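PDB 2XMZ: hydrolase, alpha/beta hydrolase FOLD family from Staphylococcus aureus, which probably catalyses the pyruvate-eliminating step that yields 2-succinyl-6-hydroxy-2,4-cyclohexadiene-1-carboxylate in menaquinone biosynthesis. Local coordinates for residues I206-Y217 against I232-T243; L111-G119 against D218-M228. All coordinates share one frame; numbering follows the deposited sequence.

Contact 1: residues I206-Y217 against I232-T243; sequences IKVPTLILAGEY and IPNSKCKLISAT
Ile206 begins the pairing: its CG2 meets Ile232 CG2, and its carbonyl O lies 3.2 Å from Pro233 CD. In one of two modelled conformers, Asn234 ND2 donates to Lys207 O (2.7 Å), 36° above the carbonyl plane. A water donates to the carbonyls of Ile206 and Val208 and accepts from Asn234 N, where the strands have not yet closed up. Thr210 OG1 turns back to the carbonyl of Val208 while resting 3.5 Å from Ile232 CG2. From here a parallel ladder runs. Thr210 N donates to Asn234 O, and Thr210 O accepts from Lys236 N; Ile212 N donates to Lys236 O, 2.7 Å and nearly straight (170°), and Ile212 O accepts from Lys238 N. Leu211, CG anti to its backbone N (chi1 176°), lays CD1 across the aliphatic part of Lys238 at about a right angle, 3.9 Å from Lys238 CG. Leu213 CD2 rests on Lys238 CB on that same face. The ladder slackens at Ala214, whose N is 3.3 Å from Lys238 O. Gly215 suits its place because a CB there would run into the carbonyl O of Thr243. Just past its strand, Glu216 N reaches Ile240 O, which Thr243 OG1 meets from the opposite face of the carbonyl plane. Extended Glu216 receives Ala242 N on OE2 (3.1 Å), from above the carboxylate plane. Tyr217 lays its ring face against Ala242, CA 3.7 Å from the centroid, a CH-pi contact on the type II turn 240–243. Strands 210–215 and 235–240 are the parallel arms of a beta-alpha-beta unit at one margin of the alpha/beta hydrolase sheet.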
loop_
_atom_site.group_PDB
_atom_site.type_symbol
_atom_site.label_atom_id
_atom_site.label_comp_id
_atom_site.label_asym_id
_atom_site.label_seq_id
_atom_site.Cartn_x
_atom_site.Cartn_y
_atom_site.Cartn_z
ATOM N N ILE A 206 -14.641 -1.659 -10.272
ATOM C CA ILE A 206 -13.256 -1.562 -10.742
ATOM C C ILE A 206 -13.142 -2.415 -11.993
ATOM O O ILE A 206 -13.145 -3.621 -11.892
ATOM C CB ILE A 206 -12.255 -2.068 -9.644
ATOM C CG1 ILE A 206 -12.343 -1.198 -8.394
ATOM C CG2 ILE A 206 -10.797 -2.093 -10.177
ATOM C CD1 ILE A 206 -11.472 -1.719 -7.280
ATOM N N LYS A 207 -13.043 -1.795 -13.167
ATOM C CA LYS A 207 -13.064 -2.549 -14.419
ATOM C C LYS A 207 -11.683 -2.842 -15.012
ATOM O O LYS A 207 -11.587 -3.607 -15.968
ATOM C CB LYS A 207 -13.909 -1.836 -15.489
ATOM C CG LYS A 207 -15.259 -1.298 -15.040
ATOM C CD LYS A 207 -16.161 -2.370 -14.461
ATOM C CE LYS A 207 -17.506 -1.751 -14.119
ATOM N NZ LYS A 207 -18.350 -2.662 -13.306
ATOM N N VAL A 208 -10.630 -2.222 -14.474
ATOM C CA VAL A 208 -9.291 -2.340 -15.058
ATOM C C VAL A 208 -8.680 -3.689 -14.683
ATOM O O VAL A 208 -9.075 -4.287 -13.682
ATOM C CB VAL A 208 -8.352 -1.150 -14.647
ATOM C CG1 VAL A 208 -8.895 0.179 -15.216
ATOM C CG2 VAL A 208 -8.151 -1.067 -13.138
ATOM N N PRO A 209 -7.738 -4.189 -15.504
ATOM C CA PRO A 209 -7.052 -5.403 -15.087
ATOM C C PRO A 209 -6.436 -5.218 -13.699
ATOM O O PRO A 209 -5.782 -4.208 -13.446
ATOM C CB PRO A 209 -5.971 -5.578 -16.151
ATOM C CG PRO A 209 -6.599 -4.932 -17.410
ATOM C CD PRO A 209 -7.399 -3.779 -16.882
ATOM N N THR A 210 -6.655 -6.190 -12.816
ATOM C CA THR A 210 -6.218 -6.093 -11.412
ATOM C C THR A 210 -5.439 -7.346 -11.029
ATOM O O THR A 210 -5.905 -8.481 -11.270
ATOM C CB THR A 210 -7.423 -5.885 -10.472
ATOM O OG1 THR A 210 -8.075 -4.657 -10.813
ATOM C CG2 THR A 210 -7.001 -5.802 -8.998
ATOM N N LEU A 211 -4.236 -7.152 -10.486
ATOM C CA LEU A 211 -3.469 -8.262 -9.934
ATOM C C LEU A 211 -3.577 -8.181 -8.419
ATOM O O LEU A 211 -3.318 -7.154 -7.847
ATOM C CB LEU A 211 -1.994 -8.180 -10.330
ATOM C CG LEU A 211 -1.048 -9.244 -9.742
ATOM C CD1 LEU A 211 -1.360 -10.682 -10.276
ATOM C CD2 LEU A 211 0.403 -8.866 -10.012
ATOM N N ILE A 212 -3.975 -9.277 -7.785
ATOM C CA ILE A 212 -4.054 -9.343 -6.325
ATOM C C ILE A 212 -3.041 -10.347 -5.788
ATOM O O ILE A 212 -2.975 -11.493 -6.256
ATOM C CB ILE A 212 -5.488 -9.688 -5.858
ATOM C CG1 ILE A 212 -6.468 -8.603 -6.330
ATOM C CG2 ILE A 212 -5.527 -9.887 -4.345
ATOM C CD1 ILE A 212 -7.928 -9.067 -6.498
ATOM N N LEU A 213 -2.235 -9.903 -4.826
ATOM C CA LEU A 213 -1.192 -10.734 -4.240
ATOM C C LEU A 213 -1.458 -10.858 -2.750
ATOM O O LEU A 213 -1.794 -9.875 -2.083
ATOM C CB LEU A 213 0.194 -10.128 -4.483
ATOM C CG LEU A 213 0.564 -9.775 -5.931
ATOM C CD1 LEU A 213 1.896 -9.067 -6.005
ATOM C CD2 LEU A 213 0.586 -11.003 -6.821
ATOM N N ALA A 214 -1.317 -12.073 -2.238
ATOM C CA ALA A 214 -1.362 -12.314 -0.797
ATOM C C ALA A 214 -0.276 -13.336 -0.465
ATOM O O ALA A 214 0.124 -14.111 -1.322
ATOM C CB ALA A 214 -2.743 -12.831 -0.378
ATOM N N GLY A 215 0.198 -13.336 0.771
ATOM C CA GLY A 215 1.228 -14.273 1.170
ATOM C C GLY A 215 0.577 -15.473 1.807
ATOM O O GLY A 215 -0.317 -15.324 2.614
ATOM N N GLU A 216 1.042 -16.657 1.427
ATOM C CA GLU A 216 0.473 -17.930 1.853
ATOM C C GLU A 216 0.392 -18.107 3.378
ATOM O O GLU A 216 -0.598 -18.640 3.879
ATOM C CB GLU A 216 1.255 -19.041 1.179
ATOM C CG GLU A 216 1.237 -20.379 1.851
ATOM C CD GLU A 216 1.873 -21.413 0.978
ATOM O OE1 GLU A 216 1.148 -21.939 0.100
ATOM O OE2 GLU A 216 3.084 -21.678 1.160
ATOM N N TYR A 217 1.406 -17.614 4.102
ATOM C CA TYR A 217 1.401 -17.644 5.572
ATOM C C TYR A 217 0.412 -16.644 6.164
ATOM O O TYR A 217 0.090 -16.714 7.337
ATOM C CB TYR A 217 2.788 -17.351 6.154
ATOM C CG TYR A 217 3.841 -18.368 5.795
ATOM C CD1 TYR A 217 3.499 -19.666 5.437
ATOM C CD2 TYR A 217 5.190 -18.026 5.826
ATOM C CE1 TYR A 217 4.471 -20.591 5.095
ATOM C CE2 TYR A 217 6.166 -18.948 5.502
ATOM C CZ TYR A 217 5.806 -20.221 5.135
ATOM O OH TYR A 217 6.794 -21.123 4.809
ATOM N N ILE A 232 -13.909 -8.217 -8.114
ATOM C CA ILE A 232 -13.289 -7.357 -9.143
ATOM C C ILE A 232 -13.317 -8.166 -10.441
ATOM O O ILE A 232 -12.721 -9.243 -10.499
ATOM C CB ILE A 232 -11.854 -6.945 -8.736
ATOM C CG1 ILE A 232 -11.891 -6.170 -7.415
ATOM C CG2 ILE A 232 -11.147 -6.158 -9.877
ATOM C CD1 ILE A 232 -10.510 -5.771 -6.882
ATOM N N PRO A 233 -14.055 -7.683 -11.469
ATOM C CA PRO A 233 -14.365 -8.561 -12.605
ATOM C C PRO A 233 -13.164 -9.018 -13.454
ATOM O O PRO A 233 -13.156 -10.166 -13.913
ATOM C CB PRO A 233 -15.331 -7.717 -13.452
ATOM C CG PRO A 233 -15.094 -6.327 -13.038
ATOM C CD PRO A 233 -14.731 -6.380 -11.593
ATOM N N ASN A 234 -12.184 -8.135 -13.682
ATOM C CA ASN A 234 -10.956 -8.512 -14.424
ATOM C C ASN A 234 -9.742 -8.605 -13.494
ATOM O O ASN A 234 -8.820 -7.785 -13.561
ATOM C CB ASN A 234 -10.733 -7.515 -15.560
ATOM C CG ASN A 234 -11.972 -7.331 -16.403
ATOM O OD1 ASN A 234 -12.411 -8.258 -17.085
ATOM N ND2 ASN A 234 -12.567 -6.147 -16.335
ATOM N N SER A 235 -9.766 -9.590 -12.590
ATOM C CA SER A 235 -8.740 -9.706 -11.540
ATOM C C SER A 235 -8.006 -11.043 -11.673
ATOM O O SER A 235 -8.579 -12.008 -12.154
ATOM C CB SER A 235 -9.389 -9.627 -10.156
ATOM O OG SER A 235 -10.304 -10.699 -9.995
ATOM N N LYS A 236 -6.741 -11.087 -11.259
ATOM C CA LYS A 236 -6.015 -12.346 -11.077
ATOM C C LYS A 236 -5.519 -12.328 -9.656
ATOM O O LYS A 236 -4.935 -11.324 -9.232
ATOM C CB LYS A 236 -4.778 -12.453 -11.981
ATOM C CG LYS A 236 -4.978 -12.131 -13.438
ATOM C CD LYS A 236 -5.326 -13.345 -14.255
ATOM C CE LYS A 236 -5.286 -12.998 -15.747
ATOM N NZ LYS A 236 -6.506 -13.484 -16.430
ATOM N N CYS A 237 -5.735 -13.416 -8.923
ATOM C CA CYS A 237 -5.206 -13.537 -7.557
ATOM C C CYS A 237 -4.048 -14.522 -7.525
ATOM O O CYS A 237 -4.190 -15.666 -7.944
ATOM C CB CYS A 237 -6.306 -13.965 -6.562
ATOM S SG CYS A 237 -5.763 -14.151 -4.818
ATOM N N LYS A 238 -2.893 -14.076 -7.043
ATOM C CA LYS A 238 -1.743 -14.954 -6.918
ATOM C C LYS A 238 -1.297 -15.043 -5.483
ATOM O O LYS A 238 -1.007 -14.026 -4.832
ATOM C CB LYS A 238 -0.581 -14.514 -7.823
ATOM C CG LYS A 238 -0.978 -14.464 -9.292
ATOM C CD LYS A 238 -0.076 -15.300 -10.172
ATOM C CE LYS A 238 -0.639 -15.403 -11.595
ATOM N NZ LYS A 238 -0.792 -14.056 -12.232
ATOM N N LEU A 239 -1.264 -16.273 -5.006
ATOM C CA LEU A 239 -0.777 -16.621 -3.686
ATOM C C LEU A 239 0.720 -16.848 -3.770
ATOM O O LEU A 239 1.179 -17.636 -4.589
ATOM C CB LEU A 239 -1.442 -17.914 -3.220
ATOM C CG LEU A 239 -2.672 -17.723 -2.349
ATOM C CD1 LEU A 239 -3.524 -18.993 -2.233
ATOM C CD2 LEU A 239 -2.172 -17.282 -0.986
ATOM N N ILE A 240 1.473 -16.169 -2.916
ATOM C CA ILE A 240 2.916 -16.294 -2.950
ATOM C C ILE A 240 3.370 -17.226 -1.833
ATOM O O ILE A 240 3.214 -16.907 -0.647
ATOM C CB ILE A 240 3.637 -14.910 -2.896
ATOM C CG1 ILE A 240 2.959 -13.889 -3.848
ATOM C CG2 ILE A 240 5.131 -15.067 -3.191
ATOM C CD1 ILE A 240 2.999 -14.252 -5.335
ATOM N N SER A 241 3.909 -18.378 -2.241
ATOM C CA SER A 241 4.408 -19.419 -1.342
ATOM C C SER A 241 5.336 -18.889 -0.269
ATOM O O SER A 241 6.169 -18.041 -0.533
ATOM C CB SER A 241 5.197 -20.459 -2.142
ATOM O OG SER A 241 4.372 -21.081 -3.102
ATOM N N ALA A 242 5.204 -19.431 0.934
ATOM C CA ALA A 242 6.200 -19.254 1.994
ATOM C C ALA A 242 6.497 -17.802 2.367
ATOM O O ALA A 242 7.588 -17.504 2.846
ATOM C CB ALA A 242 7.507 -20.028 1.648
ATOM N N THR A 243 5.533 -16.904 2.147
ATOM C CA THR A 243 5.660 -15.513 2.583
ATOM C C THR A 243 4.482 -15.089 3.441
ATOM O O THR A 243 3.396 -15.635 3.319
ATOM C CB THR A 243 5.778 -14.493 1.403
ATOM O OG1 THR A 243 4.672 -14.656 0.508
ATOM C CG2 THR A 243 7.083 -14.676 0.648
HETATM O O HOH W 1 -11.496 -5.441 -13.074
#

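Contact 2: residues L111-G119 against D218-M228; sequences LILESTSPG and DEKFVQIAKKM
The carbonyl O of Thr116 is wedged against the helix by two side chains: Phe221 presents its ring edge, with CD2 at 3.4 Å from that oxygen, and Ile224 brings CG2 equally close. Ile224 suits its place because both branches are used, CG2 reaching 3.7 Å from Ser117 CB while CD1 flanks the same carbon. One turn further on, Met228 lies obliquely against Pro118, its SD 3.7 Å from the ring carbon CG. The methionine chain bends at its last torsion (chi3 -66°), which turns CE away from the proline toward Thr116 and Leu113, 4.3 Å from Leu113 CD1. A flexible thioether thus fits between a rigid ring and a strand side chain.

Water takes over the polar work. One molecule donates to Thr116 O (2.6 Å from the water) and to Phe221 O; another donates to Ser115 OG and Asp218 OD2, spanning two side chains that stand 4.2 Å apart at those atoms. Ser117 OG turns inward along its own chain and accepts from Gly119 N, two residues on, as in an ST turn, whereas the buried Ser117 N has no partner.

In the next shell, His245 ND1 is hydrogen-bonded to Asp218 OD2, the backbone O of His245 to Ser115 OG, and its ring meets that of Phe221 edge-to-face. Thr116 OG1 bonds to Ser91 O. The packing is thus apolar, while two ordered waters and His245 serve polar atoms beside it; Asp218, N-cap of helix 219–231, is placed between the helix start and His245, consistent with the acid of a Ser-His-Asp triad.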
loop_
_atom_site.group_PDB
_atom_site.type_symbol
_atom_site.label_atom_id
_atom_site.label_comp_id
_atom_site.label_asym_id
_atom_site.label_seq_id
_atom_site.Cartn_x
_atom_site.Cartn_y
_atom_site.Cartn_z
ATOM N N LEU A 111 -4.463 -2.142 -11.918
ATOM C CA LEU A 111 -4.429 -2.050 -10.470
ATOM C C LEU A 111 -3.671 -3.214 -9.873
ATOM O O LEU A 111 -3.846 -4.348 -10.283
ATOM C CB LEU A 111 -5.850 -1.981 -9.912
ATOM C CG LEU A 111 -6.013 -1.791 -8.403
ATOM C CD1 LEU A 111 -5.453 -0.412 -7.899
ATOM C CD2 LEU A 111 -7.474 -1.971 -8.020
ATOM N N ILE A 112 -2.794 -2.934 -8.914
ATOM C CA ILE A 112 -2.087 -4.024 -8.228
ATOM C C ILE A 112 -2.208 -3.840 -6.736
ATOM O O ILE A 112 -1.949 -2.760 -6.192
ATOM C CB ILE A 112 -0.586 -4.203 -8.632
ATOM C CG1 ILE A 112 -0.452 -4.380 -10.138
ATOM C CG2 ILE A 112 -0.026 -5.448 -7.950
ATOM C CD1 ILE A 112 1.021 -4.262 -10.689
ATOM N N LEU A 113 -2.600 -4.924 -6.082
ATOM C CA LEU A 113 -2.886 -4.926 -4.667
ATOM C C LEU A 113 -2.066 -6.017 -3.986
ATOM O O LEU A 113 -2.158 -7.199 -4.353
ATOM C CB LEU A 113 -4.384 -5.210 -4.464
ATOM C CG LEU A 113 -5.325 -4.246 -5.217
ATOM C CD1 LEU A 113 -6.754 -4.711 -5.034
ATOM C CD2 LEU A 113 -5.176 -2.820 -4.725
ATOM N N GLU A 114 -1.293 -5.624 -2.981
ATOM C CA GLU A 114 -0.495 -6.563 -2.234
ATOM C C GLU A 114 -0.939 -6.540 -0.790
ATOM O O GLU A 114 -0.872 -5.495 -0.103
ATOM C CB GLU A 114 1.006 -6.244 -2.318
ATOM C CG GLU A 114 1.859 -7.222 -1.474
ATOM C CD GLU A 114 3.263 -6.714 -1.171
ATOM O OE1 GLU A 114 3.631 -5.605 -1.619
ATOM O OE2 GLU A 114 3.997 -7.423 -0.448
ATOM N N SER A 115 -1.406 -7.684 -0.327
ATOM C CA SER A 115 -1.751 -7.869 1.090
ATOM C C SER A 115 -2.610 -6.713 1.630
ATOM O O SER A 115 -2.262 -6.070 2.615
ATOM C CB SER A 115 -0.464 -8.009 1.901
ATOM O OG SER A 115 0.274 -9.123 1.455
ATOM N N THR A 116 -3.746 -6.468 0.986
ATOM C CA THR A 116 -4.586 -5.341 1.394
ATOM C C THR A 116 -6.037 -5.785 1.578
ATOM O O THR A 116 -6.368 -6.980 1.432
ATOM C CB THR A 116 -4.458 -4.169 0.389
ATOM O OG1 THR A 116 -4.976 -2.957 0.948
ATOM C CG2 THR A 116 -5.157 -4.446 -0.964
ATOM N N SER A 117 -6.901 -4.817 1.861
ATOM C CA SER A 117 -8.327 -5.083 1.970
ATOM C C SER A 117 -9.127 -3.842 1.580
ATOM O O SER A 117 -8.586 -2.712 1.575
ATOM C CB SER A 117 -8.691 -5.526 3.392
ATOM O OG SER A 117 -8.857 -4.397 4.200
ATOM N N PRO A 118 -10.406 -4.041 1.222
ATOM C CA PRO A 118 -11.278 -2.944 0.871
ATOM C C PRO A 118 -11.973 -2.379 2.111
ATOM O O PRO A 118 -12.979 -1.688 1.997
ATOM C CB PRO A 118 -12.302 -3.597 -0.090
ATOM C CG PRO A 118 -11.937 -5.022 -0.174
ATOM C CD PRO A 118 -11.079 -5.329 1.009
ATOM N N GLY A 119 -11.413 -2.672 3.281
ATOM C CA GLY A 119 -11.939 -2.201 4.535
ATOM C C GLY A 119 -12.820 -3.240 5.180
ATOM O O GLY A 119 -12.843 -4.413 4.775
ATOM N N ASP A 218 -0.057 -15.708 5.354
ATOM C CA ASP A 218 -0.874 -14.627 5.856
ATOM C C ASP A 218 -2.362 -14.976 5.588
ATOM O O ASP A 218 -3.035 -14.402 4.722
ATOM C CB ASP A 218 -0.377 -13.312 5.224
ATOM C CG ASP A 218 -1.123 -12.098 5.696
ATOM O OD1 ASP A 218 -1.868 -12.176 6.698
ATOM O OD2 ASP A 218 -0.999 -11.058 5.005
ATOM N N GLU A 219 -2.866 -15.920 6.372
ATOM C CA GLU A 219 -4.208 -16.484 6.192
ATOM C C GLU A 219 -5.304 -15.427 6.033
ATOM O O GLU A 219 -6.120 -15.515 5.125
ATOM C CB GLU A 219 -4.548 -17.439 7.347
ATOM C CG GLU A 219 -4.557 -16.798 8.770
ATOM C CD GLU A 219 -3.303 -15.975 9.133
ATOM O OE1 GLU A 219 -2.208 -16.552 9.325
ATOM O OE2 GLU A 219 -3.423 -14.743 9.249
ATOM N N LYS A 220 -5.295 -14.422 6.904
ATOM C CA LYS A 220 -6.339 -13.416 6.909
ATOM C C LYS A 220 -6.371 -12.686 5.583
ATOM O O LYS A 220 -7.435 -12.481 5.013
ATOM C CB LYS A 220 -6.142 -12.426 8.063
ATOM C CG LYS A 220 -7.080 -11.210 8.030
ATOM C CD LYS A 220 -6.720 -10.206 9.144
ATOM C CE LYS A 220 -7.414 -8.869 8.930
ATOM N NZ LYS A 220 -6.805 -7.813 9.800
ATOM N N PHE A 221 -5.207 -12.274 5.096
ATOM C CA PHE A 221 -5.196 -11.529 3.850
ATOM C C PHE A 221 -5.345 -12.424 2.602
ATOM O O PHE A 221 -5.838 -11.964 1.569
ATOM C CB PHE A 221 -4.039 -10.524 3.817
ATOM C CG PHE A 221 -4.269 -9.345 4.733
ATOM C CD1 PHE A 221 -3.926 -9.419 6.091
ATOM C CD2 PHE A 221 -4.887 -8.188 4.260
ATOM C CE1 PHE A 221 -4.163 -8.353 6.943
ATOM C CE2 PHE A 221 -5.121 -7.112 5.097
ATOM C CZ PHE A 221 -4.756 -7.194 6.458
ATOM N N VAL A 222 -4.964 -13.697 2.711
ATOM C CA VAL A 222 -5.297 -14.688 1.666
ATOM C C VAL A 222 -6.824 -14.793 1.504
ATOM O O VAL A 222 -7.356 -14.768 0.384
ATOM C CB VAL A 222 -4.692 -16.087 1.989
ATOM C CG1 VAL A 222 -5.281 -17.200 1.095
ATOM C CG2 VAL A 222 -3.168 -16.042 1.864
ATOM N N GLN A 223 -7.538 -14.907 2.626
ATOM C CA GLN A 223 -8.997 -15.055 2.545
ATOM C C GLN A 223 -9.575 -13.785 1.966
ATOM O O GLN A 223 -10.450 -13.834 1.138
ATOM C CB GLN A 223 -9.606 -15.388 3.904
ATOM C CG GLN A 223 -9.241 -16.785 4.354
ATOM C CD GLN A 223 -9.487 -17.023 5.826
ATOM O OE1 GLN A 223 -9.380 -18.156 6.300
ATOM N NE2 GLN A 223 -9.814 -15.957 6.563
ATOM N N ILE A 224 -9.021 -12.643 2.363
ATOM C CA ILE A 224 -9.455 -11.353 1.807
ATOM C C ILE A 224 -9.157 -11.229 0.303
ATOM O O ILE A 224 -10.016 -10.791 -0.477
ATOM C CB ILE A 224 -8.832 -10.187 2.571
ATOM C CG1 ILE A 224 -9.371 -10.169 4.018
ATOM C CG2 ILE A 224 -9.122 -8.839 1.862
ATOM C CD1 ILE A 224 -8.790 -9.024 4.815
ATOM N N ALA A 225 -7.961 -11.647 -0.095
ATOM C CA ALA A 225 -7.525 -11.561 -1.495
ATOM C C ALA A 225 -8.434 -12.367 -2.379
ATOM O O ALA A 225 -8.833 -11.894 -3.444
ATOM C CB ALA A 225 -6.084 -12.032 -1.646
ATOM N N LYS A 226 -8.805 -13.566 -1.923
ATOM C CA LYS A 226 -9.673 -14.450 -2.701
ATOM C C LYS A 226 -11.058 -13.819 -2.865
ATOM O O LYS A 226 -11.644 -13.846 -3.953
ATOM C CB LYS A 226 -9.796 -15.840 -2.056
ATOM C CG LYS A 226 -8.544 -16.710 -2.180
ATOM C CD LYS A 226 -8.798 -18.154 -1.688
ATOM C CE LYS A 226 -7.475 -18.840 -1.339
ATOM N NZ LYS A 226 -7.666 -20.239 -0.884
ATOM N N LYS A 227 -11.560 -13.228 -1.784
ATOM C CA LYS A 227 -12.865 -12.571 -1.820
ATOM C C LYS A 227 -12.866 -11.365 -2.762
ATOM O O LYS A 227 -13.774 -11.235 -3.557
ATOM C CB LYS A 227 -13.294 -12.144 -0.429
ATOM C CG LYS A 227 -13.834 -13.250 0.433
ATOM C CD LYS A 227 -14.206 -12.609 1.756
ATOM C CE LYS A 227 -14.065 -13.556 2.915
ATOM N NZ LYS A 227 -14.377 -12.866 4.189
ATOM N N MET A 228 -11.843 -10.514 -2.663
ATOM C CA MET A 228 -11.656 -9.391 -3.589
ATOM C C MET A 228 -11.623 -9.862 -5.047
ATOM O O MET A 228 -12.299 -9.294 -5.900
ATOM C CB MET A 228 -10.367 -8.616 -3.279
ATOM C CG MET A 228 -10.369 -7.874 -1.942
ATOM S SD MET A 228 -9.126 -6.606 -1.922
ATOM C CE MET A 228 -7.646 -7.614 -2.008
HETATM O O HOH W 2 -0.821 -11.356 2.251
HETATM O O HOH W 3 -5.462 -9.294 0.557
#

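Contacts 1 and 2 lie with their centres about 7 Å apart and share the central sheet. Strand 210–215 stands between the strands 110–114 and 235–240, and it probably hydrogen-bonds to segment 111–119 through Leu213 N to Leu113 O (2.7 Å) and Leu213 O to Ser115 N (2.8 Å). Helix 219–231, which follows contact 1's first strand and precedes its second, supplies the face that packs in contact 2; Leu239 CD2 touches Val222 CG2 at 3.3 Å. Asp218 follows strand 210–215, which borders both contacts, by three residues. There Asp218, His245 and Ser91 have the geometry of a Ser-His-Asp triad, consistent with the active site of an alpha/beta hydrolase.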